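Local coordinates for protein hypothetical oxidoreductase (Sinorhizobium meliloti, PDB 3RH7) that binds FMN and is probably an NADPH-dependent flavin reductase, at residues N85-Q91 with I120-A126; G182-A188 with L206-E212; Q226-N231 with A257-R263. One frame throughout, in Å; residues are numbered along the deposited sequence.

Contact 1. Residues N85-Q91 with I120-A126; sequences NVLSETQ and IFSDVAA
N85 and F121 each turn CG anti to their own carbonyl carbon (chi1 -71° and -59°), and this brings the N85 amide flat over one face of the F121 ring. The two planes lie 9° apart, with N85 ND2 over the ring centre, 3.9 Å above it. The same amide grips the backbone: F121 N donates to N85 OD1 over 2.8 Å, reaching the oxygen from above the carbonyl plane, while N85 ND2 is held by P119 O. L87 CD2 comes to the edge of the F121 ring, 4.2 Å from F121 CD2, and F98, an FMN-binding residue, meets the same ring at a slant. Farther along, the two polar side chains S88 and Q91 catch the turn of 120-126. S88 OG donates to D123 O over 2.9 Å, almost in line with the carbonyl. Q91 NE2 makes a weak bond to S122 O, and Q91 OE1 accepts from S88 N at 2.7 Å, which fixes the rotation of the Q91 amide and ties it back to its own type I turn. V86 N donates to A126 O over 2.7 Å, and V86 O takes A125 N at 2.8 Å and, weakly, A126 N. A125 and A126 thus both face V86, a classic beta bulge where strand 126-138 starts to pair with strand 81-86 in the FMN-binding split barrel.

Contact 2. Residues G182-A188 with L206-E212; sequences GEIRLGA and LPNCTVE
I184 and L186 pair with V211 and C209 as antiparallel hydrogen-bonded partners, R185 and G187 with T210 and N208 as non-hydrogen-bonded ones, adding strand 208-211 to the edge of a four-stranded mixed sheet, in a part of the chain consistent with a Nudix-like fold. The tight part is the face bearing I184, L186 and V211. L186 CD1 meets V211 CG2 at 3.7 Å, the two side chains crossing at about a right angle, while I251 and helix 216-228 pack on L186 from within the protein. L186 N donates to C209 O at 2.9 Å. The polar face, with R185, T210 and N208, is looser and partly open to solvent. Here R185 sends CG anti to its backbone N (chi1 169°) and bends at chi3, carrying NE to N208 OD1 at 3.0 Å. That oxygen lies in the guanidinium plane, yet NE stands well above the amide plane, the two planes being 73° apart. R185 NH1 completes a salt bridge with D246, so a leucine here would probably leave both the D246 carboxylate and N208 OD1 without their mates. Toward the exposed end, E183 crosses T210 at a slant, its CD 3.6 Å from T210 CG2. N208 is steadied from its other end, where ND2 donates in its own amide plane to L206 O, 3.0 Å away.

Contact 3. Residues Q226-N231 with A257-R263; sequences QLTGLN and ASDGAPR
A257 puts its CB against the end of L230, 4.0 Å from CD2, where strand 249-257 gives way to the loop. S258 follows with a two-way exchange with N231: its backbone N donates to N231 O at 2.9 Å, and its OG accepts N231 N at 2.8 Å in a fairly straight bond (164°). With chi1 at 58°, S258 OG sits between its own N and carbonyl carbon, and from there it reaches back to N231. S258 O and G260 O both accept from Q192 NE2; they also lie against L230 CD2, G260 O at 3.7 Å. L230 lies just past helix 216-228; G229, with positive phi, is the first residue to leave helical angles, and T228 OG1 accepts L230 N at 3.1 Å in an ST turn, while also bonding to L224 O one turn back in the helix. A261 O lies 3.7 Å from L230 CD1. P262 CB then touches T228 CB at 4.0 Å, with F197 and F267 packed near the proline. Finally R263 N donates to T228 O almost in line with its own N-H (176°). The aliphatic stem of R263 runs alongside the helix end, CB 3.4 Å from L227 O, and the end of the side chain leads away from the helix segment.

The three contacts come in series along the chain. Contact 1 belongs to the FMN-binding split barrel, beside the flavin site, whereas contacts 2 and 3 sit in the later part of the chain, built round the mixed sheet 208-211, 184-191, 249-257 and 232-242. Contact 1 lies about 32 Å from contact 2 and about 39 Å from contact 3, centre to centre, and touches neither. Contacts 2 and 3, centres about 19 Å apart, do meet, P207 CB packing on L227 CD2 at 3.9 Å. Strand 208-211 is followed by helix 216-228, whose end contact 3 joins to the loop after strand 249-257. Together they tie edge strand and helix end to the separate mixed sheet, away from the flavin site.

Contact 1. Residues N85-Q91 with I120-A126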
ATOM      1  N   ASN A  85     -14.842  -2.897   6.301  1.00 56.77           N
ATOM      2  CA  ASN A  85     -14.931  -3.280   4.882  1.00 56.55           C
ATOM      3  C   ASN A  85     -13.664  -2.819   4.134  1.00 58.53           C
ATOM      4  O   ASN A  85     -13.502  -1.605   3.907  1.00 57.86           O
ATOM      5  CB  ASN A  85     -16.191  -2.702   4.218  1.00 58.47           C
ATOM      6  CG  ASN A  85     -17.479  -3.328   4.655  1.00 60.65           C
ATOM      7  OD1 ASN A  85     -17.903  -4.339   4.109  1.00 68.60           O
ATOM      8  ND2 ASN A  85     -18.169  -2.700   5.586  1.00 31.99           N
ATOM      9  N   VAL A  86     -12.756  -3.786   3.788  1.00 51.71           N
ATOM     10  CA  VAL A  86     -11.487  -3.535   3.060  1.00 48.68           C
ATOM     11  C   VAL A  86     -11.894  -3.401   1.562  1.00 51.60           C
ATOM     12  O   VAL A  86     -12.251  -4.389   0.915  1.00 51.26           O
ATOM     13  CB  VAL A  86     -10.424  -4.644   3.365  1.00 50.09           C
ATOM     14  CG1 VAL A  86      -9.114  -4.415   2.643  1.00 48.05           C
ATOM     15  CG2 VAL A  86     -10.174  -4.762   4.858  1.00 50.32           C
ATOM     16  N   LEU A  87     -11.954  -2.161   1.069  1.00 46.47           N
ATOM     17  CA  LEU A  87     -12.434  -1.855  -0.278  1.00 46.18           C
ATOM     18  C   LEU A  87     -11.563  -2.430  -1.403  1.00 51.16           C
ATOM     19  O   LEU A  87     -10.361  -2.558  -1.231  1.00 53.36           O
ATOM     20  CB  LEU A  87     -12.547  -0.339  -0.451  1.00 45.82           C
ATOM     21  CG  LEU A  87     -13.433   0.430   0.525  1.00 49.86           C
ATOM     22  CD1 LEU A  87     -13.388   1.885   0.199  1.00 50.23           C
ATOM     23  CD2 LEU A  87     -14.904  -0.056   0.490  1.00 49.23           C
ATOM     24  N   SER A  88     -12.157  -2.780  -2.541  1.00 46.38           N
ATOM     25  CA  SER A  88     -11.398  -3.327  -3.666  1.00 45.62           C
ATOM     26  C   SER A  88     -10.985  -2.211  -4.683  1.00 53.18           C
ATOM     27  O   SER A  88     -11.369  -1.049  -4.496  1.00 53.63           O
ATOM     28  CB  SER A  88     -12.220  -4.400  -4.352  1.00 47.11           C
ATOM     29  OG  SER A  88     -13.322  -3.776  -4.977  1.00 52.50           O
ATOM     30  N   GLU A  89     -10.188  -2.560  -5.739  1.00 49.73           N
ATOM     31  CA  GLU A  89      -9.693  -1.632  -6.783  1.00 48.85           C
ATOM     32  C   GLU A  89     -10.752  -0.716  -7.386  1.00 54.23           C
ATOM     33  O   GLU A  89     -10.450   0.422  -7.770  1.00 55.32           O
ATOM     34  CB  GLU A  89      -9.148  -2.419  -7.967  1.00 49.45           C
ATOM     35  CG  GLU A  89      -7.779  -3.011  -7.834  1.00 57.65           C
ATOM     36  CD  GLU A  89      -7.413  -3.799  -9.076  1.00 74.80           C
ATOM     37  OE1 GLU A  89      -8.269  -4.555  -9.587  1.00 65.62           O
ATOM     38  OE2 GLU A  89      -6.262  -3.663  -9.538  1.00 79.27           O
ATOM     39  N   THR A  90     -11.962  -1.254  -7.567  1.00 49.88           N
ATOM     40  CA  THR A  90     -13.083  -0.581  -8.230  1.00 50.52           C
ATOM     41  C   THR A  90     -13.903   0.306  -7.277  1.00 56.03           C
ATOM     42  O   THR A  90     -14.832   0.985  -7.730  1.00 57.47           O
ATOM     43  CB  THR A  90     -14.000  -1.641  -8.862  1.00 48.97           C
ATOM     44  OG1 THR A  90     -14.558  -2.472  -7.829  1.00 53.45           O
ATOM     45  CG2 THR A  90     -13.279  -2.502  -9.890  1.00 38.45           C
ATOM     46  N   GLN A  91     -13.584   0.289  -5.968  1.00 50.80           N
ATOM     47  CA  GLN A  91     -14.394   0.987  -4.970  1.00 50.43           C
ATOM     48  C   GLN A  91     -13.803   2.316  -4.538  1.00 57.29           C
ATOM     49  O   GLN A  91     -14.011   2.729  -3.375  1.00 57.64           O
ATOM     50  CB  GLN A  91     -14.667   0.083  -3.755  1.00 50.27           C
ATOM     51  CG  GLN A  91     -15.744  -0.984  -4.047  1.00 29.68           C
ATOM     52  CD  GLN A  91     -15.765  -2.134  -3.066  1.00 59.89           C
ATOM     53  OE1 GLN A  91     -14.814  -2.391  -2.283  1.00 48.53           O
ATOM     54  NE2 GLN A  91     -16.862  -2.889  -3.124  1.00 61.71           N
ATOM     55  N   ILE A 120     -22.257  -4.874   5.802  1.00 63.29           N
ATOM     56  CA  ILE A 120     -21.242  -5.566   4.988  1.00 60.89           C
ATOM     57  C   ILE A 120     -21.413  -5.153   3.524  1.00 64.48           C
ATOM     58  O   ILE A 120     -22.470  -5.420   2.948  1.00 66.37           O
ATOM     59  CB  ILE A 120     -21.376  -7.106   5.132  1.00 63.76           C
ATOM     60  CG1 ILE A 120     -21.330  -7.610   6.600  1.00 63.67           C
ATOM     61  CG2 ILE A 120     -20.415  -7.849   4.194  1.00 63.54           C
ATOM     62  CD1 ILE A 120     -20.112  -7.396   7.280  1.00 66.73           C
ATOM     63  N   PHE A 121     -20.389  -4.545   2.908  1.00 58.97           N
ATOM     64  CA  PHE A 121     -20.472  -4.112   1.509  1.00 58.63           C
ATOM     65  C   PHE A 121     -20.150  -5.230   0.539  1.00 60.93           C
ATOM     66  O   PHE A 121     -19.359  -6.124   0.842  1.00 61.87           O
ATOM     67  CB  PHE A 121     -19.538  -2.926   1.230  1.00 59.65           C
ATOM     68  CG  PHE A 121     -19.713  -1.654   2.017  1.00 61.12           C
ATOM     69  CD1 PHE A 121     -20.840  -1.448   2.799  1.00 64.91           C
ATOM     70  CD2 PHE A 121     -18.760  -0.650   1.959  1.00 63.24           C
ATOM     71  CE1 PHE A 121     -20.993  -0.277   3.532  1.00 67.24           C
ATOM     72  CE2 PHE A 121     -18.910   0.522   2.694  1.00 66.98           C
ATOM     73  CZ  PHE A 121     -20.025   0.704   3.477  1.00 66.25           C
ATOM     74  N   SER A 122     -20.748  -5.162  -0.635  1.00 55.89           N
ATOM     75  CA  SER A 122     -20.497  -6.181  -1.645  1.00 55.45           C
ATOM     76  C   SER A 122     -19.295  -5.800  -2.516  1.00 57.50           C
ATOM     77  O   SER A 122     -18.859  -4.644  -2.532  1.00 54.98           O
ATOM     78  CB  SER A 122     -21.742  -6.435  -2.490  1.00 60.44           C
ATOM     79  OG  SER A 122     -22.179  -5.226  -3.078  1.00 70.96           O
ATOM     80  N   ASP A 123     -18.717  -6.811  -3.177  1.00 55.27           N
ATOM     81  CA  ASP A 123     -17.549  -6.688  -4.055  1.00 54.49           C
ATOM     82  C   ASP A 123     -16.305  -6.118  -3.301  1.00 55.83           C
ATOM     83  O   ASP A 123     -15.418  -5.541  -3.935  1.00 56.91           O
ATOM     84  CB  ASP A 123     -17.873  -5.862  -5.329  1.00 56.65           C
ATOM     85  CG  ASP A 123     -19.244  -6.145  -5.956  1.00 71.98           C
ATOM     86  OD1 ASP A 123     -19.543  -7.335  -6.229  1.00 70.92           O
ATOM     87  OD2 ASP A 123     -20.021  -5.172  -6.165  1.00 81.31           O
ATOM     88  N   VAL A 124     -16.215  -6.325  -1.964  1.00 48.07           N
ATOM     89  CA  VAL A 124     -15.083  -5.824  -1.182  1.00 44.91           C
ATOM     90  C   VAL A 124     -13.930  -6.799  -1.300  1.00 51.24           C
ATOM     91  O   VAL A 124     -14.138  -7.936  -1.707  1.00 52.33           O
ATOM     92  CB  VAL A 124     -15.430  -5.506   0.293  1.00 46.93           C
ATOM     93  CG1 VAL A 124     -16.487  -4.426   0.384  1.00 46.70           C
ATOM     94  CG2 VAL A 124     -15.844  -6.742   1.084  1.00 47.11           C
ATOM     95  N   ALA A 125     -12.715  -6.361  -0.957  1.00 49.04           N
ATOM     96  CA  ALA A 125     -11.499  -7.183  -1.008  1.00 48.14           C
ATOM     97  C   ALA A 125     -11.480  -8.184   0.154  1.00 51.91           C
ATOM     98  O   ALA A 125     -10.866  -9.253   0.029  1.00 51.01           O
ATOM     99  CB  ALA A 125     -10.260  -6.291  -0.963  1.00 47.64           C
ATOM    100  N   ALA A 126     -12.155  -7.811   1.282  1.00 48.51           N
ATOM    101  CA  ALA A 126     -12.302  -8.527   2.561  1.00 48.61           C
ATOM    102  C   ALA A 126     -13.138  -7.712   3.543  1.00 54.35           C
ATOM    103  O   ALA A 126     -13.090  -6.481   3.527  1.00 53.65           O
ATOM    104  CB  ALA A 126     -10.937  -8.811   3.187  1.00 48.42           C
TER

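Contact 2. Residues G182-A188 with L206-E212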
ATOM      1  N   GLY A 182       1.005   2.448 -29.055  1.00 60.39           N
ATOM      2  CA  GLY A 182       1.735   3.509 -29.725  1.00 60.52           C
ATOM      3  C   GLY A 182       2.320   4.487 -28.743  1.00 64.29           C
ATOM      4  O   GLY A 182       2.545   4.128 -27.576  1.00 65.04           O
ATOM      5  N   GLU A 183       2.564   5.730 -29.209  1.00 60.35           N
ATOM      6  CA  GLU A 183       3.120   6.793 -28.358  1.00 59.92           C
ATOM      7  C   GLU A 183       2.170   7.100 -27.196  1.00 65.33           C
ATOM      8  O   GLU A 183       0.945   6.973 -27.346  1.00 67.69           O
ATOM      9  CB  GLU A 183       3.472   8.078 -29.143  1.00 61.53           C
ATOM     10  CG  GLU A 183       2.263   8.801 -29.694  1.00 71.00           C
ATOM     11  CD  GLU A 183       2.443  10.093 -30.472  1.00 80.56           C
ATOM     12  OE1 GLU A 183       3.588  10.441 -30.838  1.00 55.95           O
ATOM     13  OE2 GLU A 183       1.403  10.726 -30.769  1.00 71.55           O
ATOM     14  N   ILE A 184       2.742   7.429 -26.036  1.00 59.00           N
ATOM     15  CA  ILE A 184       1.974   7.775 -24.851  1.00 59.04           C
ATOM     16  C   ILE A 184       2.334   9.201 -24.399  1.00 65.91           C
ATOM     17  O   ILE A 184       3.503   9.622 -24.466  1.00 66.87           O
ATOM     18  CB  ILE A 184       2.166   6.764 -23.681  1.00 61.32           C
ATOM     19  CG1 ILE A 184       3.671   6.503 -23.433  1.00 62.24           C
ATOM     20  CG2 ILE A 184       1.344   5.495 -23.866  1.00 61.52           C
ATOM     21  CD1 ILE A 184       4.141   5.224 -22.706  1.00 73.25           C
ATOM     22  N   ARG A 185       1.324   9.937 -23.922  1.00 60.83           N
ATOM     23  CA  ARG A 185       1.574  11.226 -23.331  1.00 59.73           C
ATOM     24  C   ARG A 185       1.790  10.969 -21.849  1.00 64.27           C
ATOM     25  O   ARG A 185       0.883  10.469 -21.167  1.00 64.61           O
ATOM     26  CB  ARG A 185       0.431  12.201 -23.582  1.00 56.79           C
ATOM     27  CG  ARG A 185       0.602  13.427 -22.725  1.00 58.43           C
ATOM     28  CD  ARG A 185      -0.537  14.376 -22.860  1.00 63.76           C
ATOM     29  NE  ARG A 185      -0.391  15.230 -24.029  1.00 60.28           N
ATOM     30  CZ  ARG A 185      -1.176  15.142 -25.088  1.00 80.53           C
ATOM     31  NH1 ARG A 185      -2.158  14.236 -25.123  1.00 72.76           N
ATOM     32  NH2 ARG A 185      -1.003  15.964 -26.122  1.00 62.09           N
ATOM     33  N   LEU A 186       3.004  11.252 -21.363  1.00 58.96           N
ATOM     34  CA  LEU A 186       3.331  11.051 -19.958  1.00 55.76           C
ATOM     35  C   LEU A 186       3.047  12.311 -19.196  1.00 60.85           C
ATOM     36  O   LEU A 186       3.735  13.314 -19.395  1.00 62.40           O
ATOM     37  CB  LEU A 186       4.793  10.650 -19.780  1.00 54.19           C
ATOM     38  CG  LEU A 186       5.280   9.446 -20.546  1.00 56.99           C
ATOM     39  CD1 LEU A 186       6.696   9.181 -20.201  1.00 55.49           C
ATOM     40  CD2 LEU A 186       4.417   8.228 -20.246  1.00 61.09           C
ATOM     41  N   GLY A 187       2.010  12.272 -18.369  1.00 55.81           N
ATOM     42  CA  GLY A 187       1.634  13.410 -17.542  1.00 55.21           C
ATOM     43  C   GLY A 187       1.912  13.171 -16.078  1.00 57.17           C
ATOM     44  O   GLY A 187       2.152  12.033 -15.671  1.00 59.12           O
ATOM     45  N   ALA A 188       1.855  14.222 -15.268  1.00 51.01           N
ATOM     46  CA  ALA A 188       2.085  14.085 -13.844  1.00 50.24           C
ATOM     47  C   ALA A 188       1.288  15.069 -13.014  1.00 56.69           C
ATOM     48  O   ALA A 188       1.126  16.229 -13.397  1.00 57.84           O
ATOM     49  CB  ALA A 188       3.561  14.257 -13.532  1.00 50.67           C
ATOM     50  N   LEU A 206      -1.277  20.324 -17.525  1.00 65.19           N
ATOM     51  CA  LEU A 206      -0.428  19.517 -16.670  1.00 62.08           C
ATOM     52  C   LEU A 206       0.923  19.291 -17.353  1.00 65.58           C
ATOM     53  O   LEU A 206       0.966  19.255 -18.587  1.00 65.08           O
ATOM     54  CB  LEU A 206      -1.102  18.180 -16.358  1.00 60.14           C
ATOM     55  CG  LEU A 206      -2.056  18.173 -15.194  1.00 64.21           C
ATOM     56  CD1 LEU A 206      -2.894  16.898 -15.203  1.00 62.75           C
ATOM     57  CD2 LEU A 206      -1.308  18.375 -13.854  1.00 68.21           C
ATOM     58  N   PRO A 207       2.047  19.169 -16.608  1.00 62.58           N
ATOM     59  CA  PRO A 207       3.338  18.944 -17.284  1.00 61.82           C
ATOM     60  C   PRO A 207       3.324  17.609 -17.994  1.00 65.61           C
ATOM     61  O   PRO A 207       2.832  16.638 -17.416  1.00 64.62           O
ATOM     62  CB  PRO A 207       4.339  18.957 -16.127  1.00 62.53           C
ATOM     63  CG  PRO A 207       3.533  18.559 -14.934  1.00 66.12           C
ATOM     64  CD  PRO A 207       2.217  19.204 -15.135  1.00 63.40           C
ATOM     65  N   ASN A 208       3.757  17.566 -19.263  1.00 62.20           N
ATOM     66  CA  ASN A 208       3.749  16.291 -19.995  1.00 60.12           C
ATOM     67  C   ASN A 208       4.703  16.287 -21.162  1.00 62.32           C
ATOM     68  O   ASN A 208       5.063  17.354 -21.681  1.00 64.06           O
ATOM     69  CB  ASN A 208       2.346  15.963 -20.509  1.00 59.44           C
ATOM     70  CG  ASN A 208       1.880  16.859 -21.636  1.00 71.39           C
ATOM     71  OD1 ASN A 208       2.025  16.527 -22.823  1.00 71.42           O
ATOM     72  ND2 ASN A 208       1.343  18.021 -21.282  1.00 54.96           N
ATOM     73  N   CYS A 209       5.034  15.080 -21.619  1.00 55.47           N
ATOM     74  CA  CYS A 209       5.850  14.835 -22.796  1.00 55.92           C
ATOM     75  C   CYS A 209       5.443  13.504 -23.406  1.00 56.94           C
ATOM     76  O   CYS A 209       5.240  12.544 -22.672  1.00 53.91           O
ATOM     77  CB  CYS A 209       7.343  14.894 -22.480  1.00 56.75           C
ATOM     78  SG  CYS A 209       7.948  13.588 -21.376  1.00 59.18           S
ATOM     79  N   THR A 210       5.250  13.481 -24.737  1.00 54.35           N
ATOM     80  CA  THR A 210       4.813  12.303 -25.500  1.00 53.02           C
ATOM     81  C   THR A 210       6.033  11.595 -26.083  1.00 54.76           C
ATOM     82  O   THR A 210       6.781  12.167 -26.882  1.00 54.41           O
ATOM     83  CB  THR A 210       3.797  12.709 -26.578  1.00 61.87           C
ATOM     84  OG1 THR A 210       2.742  13.464 -25.978  1.00 67.33           O
ATOM     85  CG2 THR A 210       3.229  11.537 -27.324  1.00 54.09           C
ATOM     86  N   VAL A 211       6.210  10.329 -25.684  1.00 49.69           N
ATOM     87  CA  VAL A 211       7.321   9.457 -26.078  1.00 49.41           C
ATOM     88  C   VAL A 211       6.793   8.075 -26.462  1.00 55.81           C
ATOM     89  O   VAL A 211       5.616   7.774 -26.211  1.00 56.24           O
ATOM     90  CB  VAL A 211       8.366   9.346 -24.932  1.00 53.16           C
ATOM     91  CG1 VAL A 211       8.977  10.703 -24.594  1.00 53.06           C
ATOM     92  CG2 VAL A 211       7.760   8.701 -23.675  1.00 52.26           C
ATOM     93  N   GLU A 212       7.662   7.223 -27.045  1.00 53.43           N
ATOM     94  CA  GLU A 212       7.324   5.827 -27.371  1.00 53.15           C
ATOM     95  C   GLU A 212       8.534   4.979 -27.056  1.00 60.46           C
ATOM     96  O   GLU A 212       9.473   4.908 -27.852  1.00 61.48           O
ATOM     97  CB  GLU A 212       6.876   5.657 -28.823  1.00 55.46           C
ATOM     98  CG  GLU A 212       6.353   4.266 -29.159  1.00 65.37           C
ATOM     99  CD  GLU A 212       5.729   4.058 -30.533  1.00 93.88           C
ATOM    100  OE1 GLU A 212       5.718   4.993 -31.373  1.00 76.37           O
ATOM    101  OE2 GLU A 212       5.241   2.927 -30.761  1.00 92.67           O
TER

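Contact 3. Residues Q226-N231 with A257-R263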
ATOM      1  N   GLN A 226      14.194  18.732 -15.350  1.00 51.29           N
ATOM      2  CA  GLN A 226      14.686  19.679 -16.354  1.00 51.08           C
ATOM      3  C   GLN A 226      13.784  20.922 -16.410  1.00 55.65           C
ATOM      4  O   GLN A 226      14.285  22.049 -16.398  1.00 58.65           O
ATOM      5  CB  GLN A 226      14.711  18.942 -17.729  1.00 51.71           C
ATOM      6  CG  GLN A 226      14.844  19.783 -19.015  1.00 54.71           C
ATOM      7  CD  GLN A 226      13.553  20.392 -19.511  1.00 69.72           C
ATOM      8  OE1 GLN A 226      12.492  19.769 -19.506  1.00 49.88           O
ATOM      9  NE2 GLN A 226      13.611  21.666 -19.897  1.00 88.37           N
ATOM     10  N   LEU A 227      12.456  20.692 -16.526  1.00 49.66           N
ATOM     11  CA  LEU A 227      11.425  21.683 -16.713  1.00 49.78           C
ATOM     12  C   LEU A 227      11.377  22.689 -15.561  1.00 58.15           C
ATOM     13  O   LEU A 227      11.424  23.925 -15.796  1.00 59.84           O
ATOM     14  CB  LEU A 227      10.073  20.961 -16.879  1.00 48.01           C
ATOM     15  CG  LEU A 227       8.810  21.832 -17.083  1.00 53.58           C
ATOM     16  CD1 LEU A 227       8.778  22.500 -18.465  1.00 53.26           C
ATOM     17  CD2 LEU A 227       7.560  21.010 -16.856  1.00 56.86           C
ATOM     18  N   THR A 228      11.307  22.138 -14.331  1.00 54.15           N
ATOM     19  CA  THR A 228      11.131  22.866 -13.082  1.00 55.75           C
ATOM     20  C   THR A 228      12.445  23.310 -12.433  1.00 64.27           C
ATOM     21  O   THR A 228      12.473  24.334 -11.725  1.00 66.38           O
ATOM     22  CB  THR A 228      10.358  22.008 -12.085  1.00 62.67           C
ATOM     23  OG1 THR A 228      11.163  20.885 -11.754  1.00 63.99           O
ATOM     24  CG2 THR A 228       8.998  21.546 -12.621  1.00 60.33           C
ATOM     25  N   GLY A 229      13.504  22.534 -12.634  1.00 61.16           N
ATOM     26  CA  GLY A 229      14.797  22.806 -12.006  1.00 62.63           C
ATOM     27  C   GLY A 229      14.796  22.342 -10.554  1.00 67.02           C
ATOM     28  O   GLY A 229      15.642  22.750  -9.749  1.00 68.34           O
ATOM     29  N   LEU A 230      13.817  21.500 -10.220  1.00 60.88           N
ATOM     30  CA  LEU A 230      13.576  20.955  -8.902  1.00 59.87           C
ATOM     31  C   LEU A 230      13.850  19.452  -8.923  1.00 64.58           C
ATOM     32  O   LEU A 230      14.041  18.883  -9.992  1.00 64.27           O
ATOM     33  CB  LEU A 230      12.104  21.238  -8.555  1.00 59.70           C
ATOM     34  CG  LEU A 230      11.746  22.427  -7.693  1.00 66.47           C
ATOM     35  CD1 LEU A 230      12.360  23.711  -8.195  1.00 69.57           C
ATOM     36  CD2 LEU A 230      10.266  22.625  -7.698  1.00 69.88           C
ATOM     37  N   ASN A 231      13.892  18.816  -7.752  1.00 62.79           N
ATOM     38  CA  ASN A 231      14.115  17.381  -7.629  1.00 62.35           C
ATOM     39  C   ASN A 231      12.780  16.715  -7.578  1.00 66.02           C
ATOM     40  O   ASN A 231      11.892  17.194  -6.874  1.00 66.09           O
ATOM     41  CB  ASN A 231      14.957  17.037  -6.398  1.00 67.91           C
ATOM     42  CG  ASN A 231      16.383  17.504  -6.476  1.00 85.27           C
ATOM     43  OD1 ASN A 231      17.085  17.295  -7.472  1.00 80.00           O
ATOM     44  ND2 ASN A 231      16.843  18.131  -5.411  1.00 77.05           N
ATOM     45  N   ALA A 257       7.597  17.177  -5.869  1.00 58.08           N
ATOM     46  CA  ALA A 257       8.679  18.101  -6.151  1.00 59.12           C
ATOM     47  C   ALA A 257       9.304  18.608  -4.859  1.00 63.16           C
ATOM     48  O   ALA A 257       8.609  18.772  -3.837  1.00 62.61           O
ATOM     49  CB  ALA A 257       8.182  19.262  -6.984  1.00 60.99           C
ATOM     50  N   SER A 258      10.626  18.867  -4.915  1.00 59.59           N
ATOM     51  CA  SER A 258      11.377  19.412  -3.795  1.00 60.10           C
ATOM     52  C   SER A 258      10.956  20.877  -3.589  1.00 67.52           C
ATOM     53  O   SER A 258      10.198  21.420  -4.403  1.00 66.76           O
ATOM     54  CB  SER A 258      12.872  19.271  -4.052  1.00 63.05           C
ATOM     55  OG  SER A 258      13.245  19.925  -5.249  1.00 72.86           O
ATOM     56  N   ASP A 259      11.391  21.507  -2.493  1.00 66.73           N
ATOM     57  CA  ASP A 259      10.987  22.888  -2.243  1.00 67.32           C
ATOM     58  C   ASP A 259      11.729  23.860  -3.167  1.00 71.29           C
ATOM     59  O   ASP A 259      12.819  23.538  -3.671  1.00 69.30           O
ATOM     60  CB  ASP A 259      11.186  23.251  -0.776  1.00 69.60           C
ATOM     61  CG  ASP A 259      10.269  22.507   0.166  1.00 86.99           C
ATOM     62  OD1 ASP A 259       9.147  22.119  -0.265  1.00 87.90           O
ATOM     63  OD2 ASP A 259      10.645  22.341   1.340  1.00 99.73           O
ATOM     64  N   GLY A 260      11.075  24.993  -3.433  1.00 69.48           N
ATOM     65  CA  GLY A 260      11.607  26.052  -4.278  1.00 70.92           C
ATOM     66  C   GLY A 260      10.721  26.492  -5.424  1.00 74.78           C
ATOM     67  O   GLY A 260       9.774  25.800  -5.806  1.00 74.28           O
ATOM     68  N   ALA A 261      11.049  27.641  -6.001  1.00 71.58           N
ATOM     69  CA  ALA A 261      10.321  28.172  -7.141  1.00 72.06           C
ATOM     70  C   ALA A 261      10.743  27.461  -8.419  1.00 76.14           C
ATOM     71  O   ALA A 261      11.950  27.376  -8.697  1.00 76.72           O
ATOM     72  CB  ALA A 261      10.558  29.664  -7.269  1.00 75.15           C
ATOM     73  N   PRO A 262       9.772  26.931  -9.205  1.00 70.77           N
ATOM     74  CA  PRO A 262      10.142  26.254 -10.454  1.00 68.73           C
ATOM     75  C   PRO A 262      10.587  27.249 -11.532  1.00 71.95           C
ATOM     76  O   PRO A 262      10.057  28.374 -11.633  1.00 72.78           O
ATOM     77  CB  PRO A 262       8.866  25.509 -10.849  1.00 69.33           C
ATOM     78  CG  PRO A 262       7.769  26.318 -10.276  1.00 75.12           C
ATOM     79  CD  PRO A 262       8.305  26.945  -9.012  1.00 71.79           C
ATOM     80  N   ARG A 263      11.593  26.810 -12.324  1.00 66.09           N
ATOM     81  CA  ARG A 263      12.225  27.472 -13.469  1.00 65.99           C
ATOM     82  C   ARG A 263      11.161  28.110 -14.407  1.00 70.13           C
ATOM     83  O   ARG A 263      11.330  29.230 -14.871  1.00 70.19           O
ATOM     84  CB  ARG A 263      13.044  26.403 -14.214  1.00 63.51           C
ATOM     85  CG  ARG A 263      14.022  26.921 -15.234  1.00 73.38           C
ATOM     86  CD  ARG A 263      14.755  25.810 -15.959  1.00 82.60           C
ATOM     87  NE  ARG A 263      15.638  26.382 -16.984  1.00 95.96           N
ATOM     88  CZ  ARG A 263      16.863  26.874 -16.755  1.00110.06           C
ATOM     89  NH1 ARG A 263      17.383  26.845 -15.530  1.00110.43           N
ATOM     90  NH2 ARG A 263      17.576  27.395 -17.748  1.00 77.82           N
TER